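Local coordinates for protein beta-catenin homolog sys-1 (Caenorhabditis elegans, PDB 3C2G) that acts as a beta-catenin in Wnt asymmetry signalling, binding the TCF factor POP-1 directly and activating or repressing target genes according to upstream Wnt signals, at residues Leu164-Phe177 and Ile190-Leu204. Numbering follows the deposited sequence.
Sequences LKFEKLVGTLSEYF and IFIIFRFIISKDTRL
Leu173, Ile190 and Lys165 bury the most surface where helix 167-174 packs against helix 190-198 in the armadillo domain, a worked example of how adjacent helices of an armadillo superhelix pack through apolar side chains; here a salt bridge is added at one end. The short helical segments run roughly antiparallel, at 138°, with their axes 11.0 Å apart. Leu173 works with both of its ends: CB rests 3.6 Å from Phe194 CE2, while CD1 sits over the centre of one face of that ring, a CH-pi contact with the carbon 4.2 Å from the centroid. That same methyl meets Ile193 CG2 at 3.6 Å. Ile190 divides its two branches between two aromatic residues. Its CG1 branch, set anti to the carbonyl carbon (chi1 -75°), carries CD1 over a face of the Tyr176 ring, 3.5 Å from the centroid, whereas CG2 slides past Phe177 CZ. Phe177 completes an aromatic cluster, oblique to Phe191 and nearly parallel to Phe194 but slid so far that those two rings hardly overlap. Beyond the cluster, Phe208 of helix 202-210 meets Phe194 edge-to-face, and the Tyr176 hydroxyl is hydrogen-bonded to Ile123 O and Gln128.

At the other end Lys165 stretches out its chain beyond CG, laying CG 4.0 Å from Leu204 CD2 and CE close to Ile197 O. Its NZ gives a salt-bridging hydrogen bond of 3.0 Å to Asp201 OD1, which receives it through the anti lone pair. A smaller, uncharged alanine here would probably leave Asp201 without its cationic mate and uncover part of Leu204. Asp201 is itself the N-cap of the helix that follows, its other oxygen, OD2, accepting a weak capping bond from Leu204 N.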
loop_
_atom_site.group_PDB
_atom_site.type_symbol
_atom_site.label_atom_id
_atom_site.label_comp_id
_atom_site.label_asym_id
_atom_site.label_seq_id
_atom_site.Cartn_x
_atom_site.Cartn_y
_atom_site.Cartn_z
ATOM N N LEU A 164 0.045 26.470 -7.583
ATOM C CA LEU A 164 -0.957 25.697 -8.311
ATOM C C LEU A 164 -2.280 25.505 -7.578
ATOM O O LEU A 164 -3.290 25.174 -8.201
ATOM C CB LEU A 164 -0.388 24.333 -8.690
ATOM C CG LEU A 164 0.793 24.367 -9.654
ATOM C CD1 LEU A 164 1.243 22.971 -9.970
ATOM C CD2 LEU A 164 0.434 25.130 -10.932
ATOM N N LYS A 165 -2.285 25.707 -6.264
ATOM C CA LYS A 165 -3.482 25.450 -5.475
ATOM C C LYS A 165 -4.429 26.634 -5.459
ATOM O O LYS A 165 -4.421 27.437 -4.530
ATOM C CB LYS A 165 -3.116 24.998 -4.062
ATOM C CG LYS A 165 -2.590 23.572 -4.035
ATOM C CD LYS A 165 -1.734 23.315 -2.828
ATOM C CE LYS A 165 -0.723 22.233 -3.147
ATOM N NZ LYS A 165 0.049 21.867 -1.949
ATOM N N PHE A 166 -5.229 26.740 -6.517
ATOM C CA PHE A 166 -6.297 27.732 -6.600
ATOM C C PHE A 166 -7.512 27.124 -7.291
ATOM O O PHE A 166 -7.366 26.288 -8.179
ATOM C CB PHE A 166 -5.829 29.038 -7.277
ATOM C CG PHE A 166 -5.256 28.858 -8.668
ATOM C CD1 PHE A 166 -5.939 29.335 -9.776
ATOM C CD2 PHE A 166 -4.015 28.246 -8.864
ATOM C CE1 PHE A 166 -5.406 29.185 -11.062
ATOM C CE2 PHE A 166 -3.480 28.086 -10.155
ATOM C CZ PHE A 166 -4.177 28.557 -11.248
ATOM N N GLU A 167 -8.703 27.541 -6.871
ATOM C CA GLU A 167 -9.949 26.913 -7.314
ATOM C C GLU A 167 -10.039 26.688 -8.834
ATOM O O GLU A 167 -10.384 25.588 -9.275
ATOM C CB GLU A 167 -11.165 27.701 -6.806
ATOM N N LYS A 168 -9.714 27.716 -9.620
ATOM C CA LYS A 168 -9.842 27.665 -11.089
ATOM C C LYS A 168 -9.095 26.484 -11.697
ATOM O O LYS A 168 -9.617 25.806 -12.581
ATOM C CB LYS A 168 -9.368 28.970 -11.731
ATOM C CG LYS A 168 -9.669 29.105 -13.222
ATOM C CD LYS A 168 -9.154 30.453 -13.765
ATOM C CE LYS A 168 -9.754 30.801 -15.138
ATOM N NZ LYS A 168 -9.883 32.299 -15.327
ATOM N N LEU A 169 -7.883 26.232 -11.211
ATOM C CA LEU A 169 -7.098 25.117 -11.702
ATOM C C LEU A 169 -7.651 23.730 -11.302
ATOM O O LEU A 169 -7.665 22.810 -12.126
ATOM C CB LEU A 169 -5.626 25.274 -11.316
ATOM C CG LEU A 169 -4.654 24.147 -11.684
ATOM C CD1 LEU A 169 -4.722 23.753 -13.155
ATOM C CD2 LEU A 169 -3.249 24.556 -11.329
ATOM N N VAL A 170 -8.103 23.576 -10.061
ATOM C CA VAL A 170 -8.587 22.265 -9.624
ATOM C C VAL A 170 -9.934 21.957 -10.276
ATOM O O VAL A 170 -10.191 20.819 -10.695
ATOM C CB VAL A 170 -8.587 22.081 -8.077
ATOM C CG1 VAL A 170 -7.165 22.033 -7.553
ATOM C CG2 VAL A 170 -9.370 23.177 -7.365
ATOM N N GLY A 171 -10.762 22.994 -10.404
ATOM C CA GLY A 171 -11.969 22.946 -11.232
ATOM C C GLY A 171 -11.658 22.491 -12.648
ATOM O O GLY A 171 -12.241 21.522 -13.141
ATOM N N THR A 172 -10.711 23.165 -13.294
ATOM C CA THR A 172 -10.390 22.865 -14.677
ATOM C C THR A 172 -9.951 21.409 -14.844
ATOM O O THR A 172 -10.434 20.727 -15.746
ATOM C CB THR A 172 -9.358 23.873 -15.265
ATOM O OG1 THR A 172 -10.017 25.121 -15.523
ATOM C CG2 THR A 172 -8.747 23.362 -16.579
ATOM N N LEU A 173 -9.063 20.938 -13.970
ATOM C CA LEU A 173 -8.557 19.567 -14.048
ATOM C C LEU A 173 -9.679 18.552 -13.816
ATOM O O LEU A 173 -9.725 17.512 -14.484
ATOM C CB LEU A 173 -7.428 19.319 -13.042
ATOM C CG LEU A 173 -6.076 20.043 -13.150
ATOM C CD1 LEU A 173 -5.270 19.781 -11.896
ATOM C CD2 LEU A 173 -5.259 19.661 -14.398
ATOM N N SER A 174 -10.583 18.869 -12.881
ATOM C CA SER A 174 -11.664 17.967 -12.503
ATOM C C SER A 174 -12.666 17.778 -13.613
ATOM O O SER A 174 -13.323 16.741 -13.675
ATOM C CB SER A 174 -12.400 18.477 -11.267
ATOM O OG SER A 174 -11.573 18.364 -10.130
ATOM N N GLU A 175 -12.807 18.780 -14.474
ATOM C CA GLU A 175 -13.786 18.700 -15.551
ATOM C C GLU A 175 -13.444 17.530 -16.486
ATOM O O GLU A 175 -14.321 16.975 -17.135
ATOM C CB GLU A 175 -13.906 20.036 -16.300
ATOM C CG GLU A 175 -15.160 20.141 -17.193
ATOM C CD GLU A 175 -15.337 21.503 -17.888
ATOM O OE1 GLU A 175 -14.837 22.534 -17.359
ATOM O OE2 GLU A 175 -15.996 21.542 -18.963
ATOM N N TYR A 176 -12.177 17.133 -16.522
ATOM C CA TYR A 176 -11.778 15.976 -17.306
ATOM C C TYR A 176 -12.266 14.659 -16.703
ATOM O O TYR A 176 -12.248 13.626 -17.371
ATOM C CB TYR A 176 -10.269 15.913 -17.484
ATOM C CG TYR A 176 -9.684 16.908 -18.457
ATOM C CD1 TYR A 176 -9.362 16.525 -19.758
ATOM C CD2 TYR A 176 -9.404 18.221 -18.068
ATOM C CE1 TYR A 176 -8.781 17.414 -20.645
ATOM C CE2 TYR A 176 -8.850 19.116 -18.948
ATOM C CZ TYR A 176 -8.534 18.711 -20.239
ATOM O OH TYR A 176 -7.958 19.601 -21.129
ATOM N N PHE A 177 -12.705 14.694 -15.453
ATOM C CA PHE A 177 -13.209 13.490 -14.810
ATOM C C PHE A 177 -14.734 13.437 -14.778
ATOM O O PHE A 177 -15.322 12.583 -14.098
ATOM C CB PHE A 177 -12.607 13.327 -13.413
ATOM C CG PHE A 177 -11.120 13.086 -13.415
ATOM C CD1 PHE A 177 -10.505 12.411 -14.464
ATOM C CD2 PHE A 177 -10.337 13.510 -12.347
ATOM C CE1 PHE A 177 -9.137 12.187 -14.466
ATOM C CE2 PHE A 177 -8.966 13.279 -12.334
ATOM C CZ PHE A 177 -8.364 12.612 -13.407
ATOM N N ILE A 190 -2.656 15.227 -16.545
ATOM C CA ILE A 190 -3.690 15.513 -15.558
ATOM C C ILE A 190 -3.466 14.712 -14.270
ATOM O O ILE A 190 -3.702 15.222 -13.178
ATOM C CB ILE A 190 -5.095 15.266 -16.126
ATOM C CG1 ILE A 190 -5.460 16.410 -17.072
ATOM C CG2 ILE A 190 -6.130 15.196 -15.025
ATOM C CD1 ILE A 190 -6.352 16.002 -18.206
ATOM N N PHE A 191 -2.973 13.483 -14.400
ATOM C CA PHE A 191 -2.640 12.685 -13.229
ATOM C C PHE A 191 -1.396 13.189 -12.526
ATOM O O PHE A 191 -1.384 13.319 -11.305
ATOM C CB PHE A 191 -2.516 11.198 -13.590
ATOM C CG PHE A 191 -3.823 10.578 -13.996
ATOM C CD1 PHE A 191 -4.747 10.190 -13.032
ATOM C CD2 PHE A 191 -4.144 10.414 -15.344
ATOM C CE1 PHE A 191 -5.970 9.623 -13.399
ATOM C CE2 PHE A 191 -5.360 9.858 -15.727
ATOM C CZ PHE A 191 -6.280 9.457 -14.757
ATOM N N ILE A 192 -0.351 13.472 -13.297
ATOM C CA ILE A 192 0.903 14.012 -12.754
ATOM C C ILE A 192 0.656 15.233 -11.867
ATOM O O ILE A 192 1.183 15.309 -10.764
ATOM C CB ILE A 192 1.896 14.351 -13.886
ATOM C CG1 ILE A 192 2.207 13.096 -14.726
ATOM C CG2 ILE A 192 3.173 14.959 -13.328
ATOM C CD1 ILE A 192 2.775 11.901 -13.927
ATOM N N ILE A 193 -0.193 16.144 -12.332
ATOM C CA ILE A 193 -0.504 17.374 -11.616
ATOM C C ILE A 193 -1.307 17.124 -10.333
ATOM O O ILE A 193 -0.969 17.661 -9.279
ATOM C CB ILE A 193 -1.246 18.384 -12.533
ATOM C CG1 ILE A 193 -0.361 18.763 -13.722
ATOM C CG2 ILE A 193 -1.653 19.621 -11.753
ATOM C CD1 ILE A 193 -1.115 19.222 -14.934
ATOM N N PHE A 194 -2.370 16.330 -10.422
ATOM C CA PHE A 194 -3.108 15.889 -9.234
ATOM C C PHE A 194 -2.179 15.238 -8.216
ATOM O O PHE A 194 -2.177 15.604 -7.049
ATOM C CB PHE A 194 -4.245 14.936 -9.596
ATOM C CG PHE A 194 -5.548 15.625 -9.841
ATOM C CD1 PHE A 194 -6.131 16.409 -8.847
ATOM C CD2 PHE A 194 -6.199 15.491 -11.053
ATOM C CE1 PHE A 194 -7.340 17.068 -9.061
ATOM C CE2 PHE A 194 -7.414 16.143 -11.280
ATOM C CZ PHE A 194 -7.984 16.934 -10.278
ATOM N N ARG A 195 -1.357 14.308 -8.666
ATOM C CA ARG A 195 -0.420 13.670 -7.766
ATOM C C ARG A 195 0.433 14.717 -7.063
ATOM O O ARG A 195 0.665 14.631 -5.860
ATOM C CB ARG A 195 0.460 12.684 -8.529
ATOM C CG ARG A 195 1.462 11.940 -7.663
ATOM C CD ARG A 195 2.299 10.974 -8.492
ATOM N NE ARG A 195 3.191 10.181 -7.653
ATOM C CZ ARG A 195 2.878 8.995 -7.138
ATOM N NH1 ARG A 195 1.688 8.455 -7.377
ATOM N NH2 ARG A 195 3.756 8.347 -6.384
ATOM N N PHE A 196 0.872 15.717 -7.823
ATOM C CA PHE A 196 1.820 16.706 -7.361
ATOM C C PHE A 196 1.237 17.663 -6.319
ATOM O O PHE A 196 1.891 17.951 -5.326
ATOM C CB PHE A 196 2.388 17.463 -8.578
ATOM C CG PHE A 196 3.361 18.560 -8.227
ATOM C CD1 PHE A 196 4.654 18.257 -7.803
ATOM C CD2 PHE A 196 2.981 19.897 -8.335
ATOM C CE1 PHE A 196 5.557 19.271 -7.473
ATOM C CE2 PHE A 196 3.882 20.922 -8.024
ATOM C CZ PHE A 196 5.174 20.604 -7.587
ATOM N N ILE A 197 0.021 18.148 -6.535
ATOM C CA ILE A 197 -0.580 19.101 -5.608
ATOM C C ILE A 197 -1.148 18.423 -4.359
ATOM O O ILE A 197 -1.309 19.054 -3.312
ATOM C CB ILE A 197 -1.685 19.981 -6.275
ATOM C CG1 ILE A 197 -2.870 19.135 -6.729
ATOM C CG2 ILE A 197 -1.119 20.808 -7.436
ATOM C CD1 ILE A 197 -4.032 19.950 -7.256
ATOM N N ILE A 198 -1.456 17.137 -4.486
ATOM C CA ILE A 198 -2.036 16.347 -3.409
ATOM C C ILE A 198 -0.951 15.896 -2.445
ATOM O O ILE A 198 -1.202 15.716 -1.264
ATOM C CB ILE A 198 -2.772 15.120 -3.990
ATOM C CG1 ILE A 198 -4.185 15.507 -4.411
ATOM C CG2 ILE A 198 -2.806 13.965 -3.023
ATOM C CD1 ILE A 198 -4.822 14.508 -5.375
ATOM N N SER A 199 0.259 15.720 -2.958
ATOM C CA SER A 199 1.345 15.150 -2.178
ATOM C C SER A 199 1.575 15.893 -0.863
ATOM O O SER A 199 1.875 17.090 -0.861
ATOM C CB SER A 199 2.626 15.109 -3.003
ATOM O OG SER A 199 3.658 14.479 -2.273
ATOM N N LYS A 200 1.405 15.162 0.244
ATOM C CA LYS A 200 1.623 15.659 1.618
ATOM C C LYS A 200 0.642 16.761 2.061
ATOM O O LYS A 200 0.888 17.478 3.043
ATOM C CB LYS A 200 3.084 16.090 1.834
ATOM C CG LYS A 200 4.110 14.989 1.577
ATOM C CD LYS A 200 5.510 15.417 2.034
ATOM C CE LYS A 200 6.554 14.324 1.762
ATOM N NZ LYS A 200 7.960 14.830 1.917
ATOM N N ASP A 201 -0.476 16.878 1.348
ATOM C CA ASP A 201 -1.521 17.827 1.696
ATOM C C ASP A 201 -2.774 17.057 2.118
ATOM O O ASP A 201 -3.736 16.947 1.360
ATOM C CB ASP A 201 -1.809 18.752 0.508
ATOM C CG ASP A 201 -2.252 20.150 0.933
ATOM O OD1 ASP A 201 -1.681 21.133 0.412
ATOM O OD2 ASP A 201 -3.165 20.277 1.778
ATOM N N THR A 202 -2.746 16.521 3.336
ATOM C CA THR A 202 -3.867 15.757 3.889
ATOM C C THR A 202 -5.232 16.408 3.654
ATOM O O THR A 202 -6.191 15.715 3.302
ATOM C CB THR A 202 -3.688 15.496 5.403
ATOM O OG1 THR A 202 -2.461 14.795 5.619
ATOM C CG2 THR A 202 -4.831 14.662 5.950
ATOM N N ARG A 203 -5.332 17.724 3.850
ATOM C CA ARG A 203 -6.633 18.372 3.720
ATOM C C ARG A 203 -7.045 18.563 2.277
ATOM O O ARG A 203 -8.233 18.682 1.989
ATOM C CB ARG A 203 -6.744 19.678 4.527
ATOM C CG ARG A 203 -5.711 20.746 4.237
ATOM C CD ARG A 203 -5.719 21.796 5.360
ATOM N NE ARG A 203 -4.396 22.403 5.525
ATOM C CZ ARG A 203 -4.006 23.546 4.964
ATOM N NH1 ARG A 203 -4.839 24.249 4.200
ATOM N NH2 ARG A 203 -2.775 23.990 5.174
ATOM N N LEU A 204 -6.076 18.577 1.366
ATOM C CA LEU A 204 -6.418 18.677 -0.047
ATOM C C LEU A 204 -7.066 17.376 -0.506
ATOM O O LEU A 204 -8.003 17.390 -1.305
ATOM C CB LEU A 204 -5.213 19.048 -0.912
ATOM C CG LEU A 204 -5.570 19.713 -2.248
ATOM C CD1 LEU A 204 -6.497 20.907 -2.046
ATOM C CD2 LEU A 204 -4.326 20.136 -3.003
#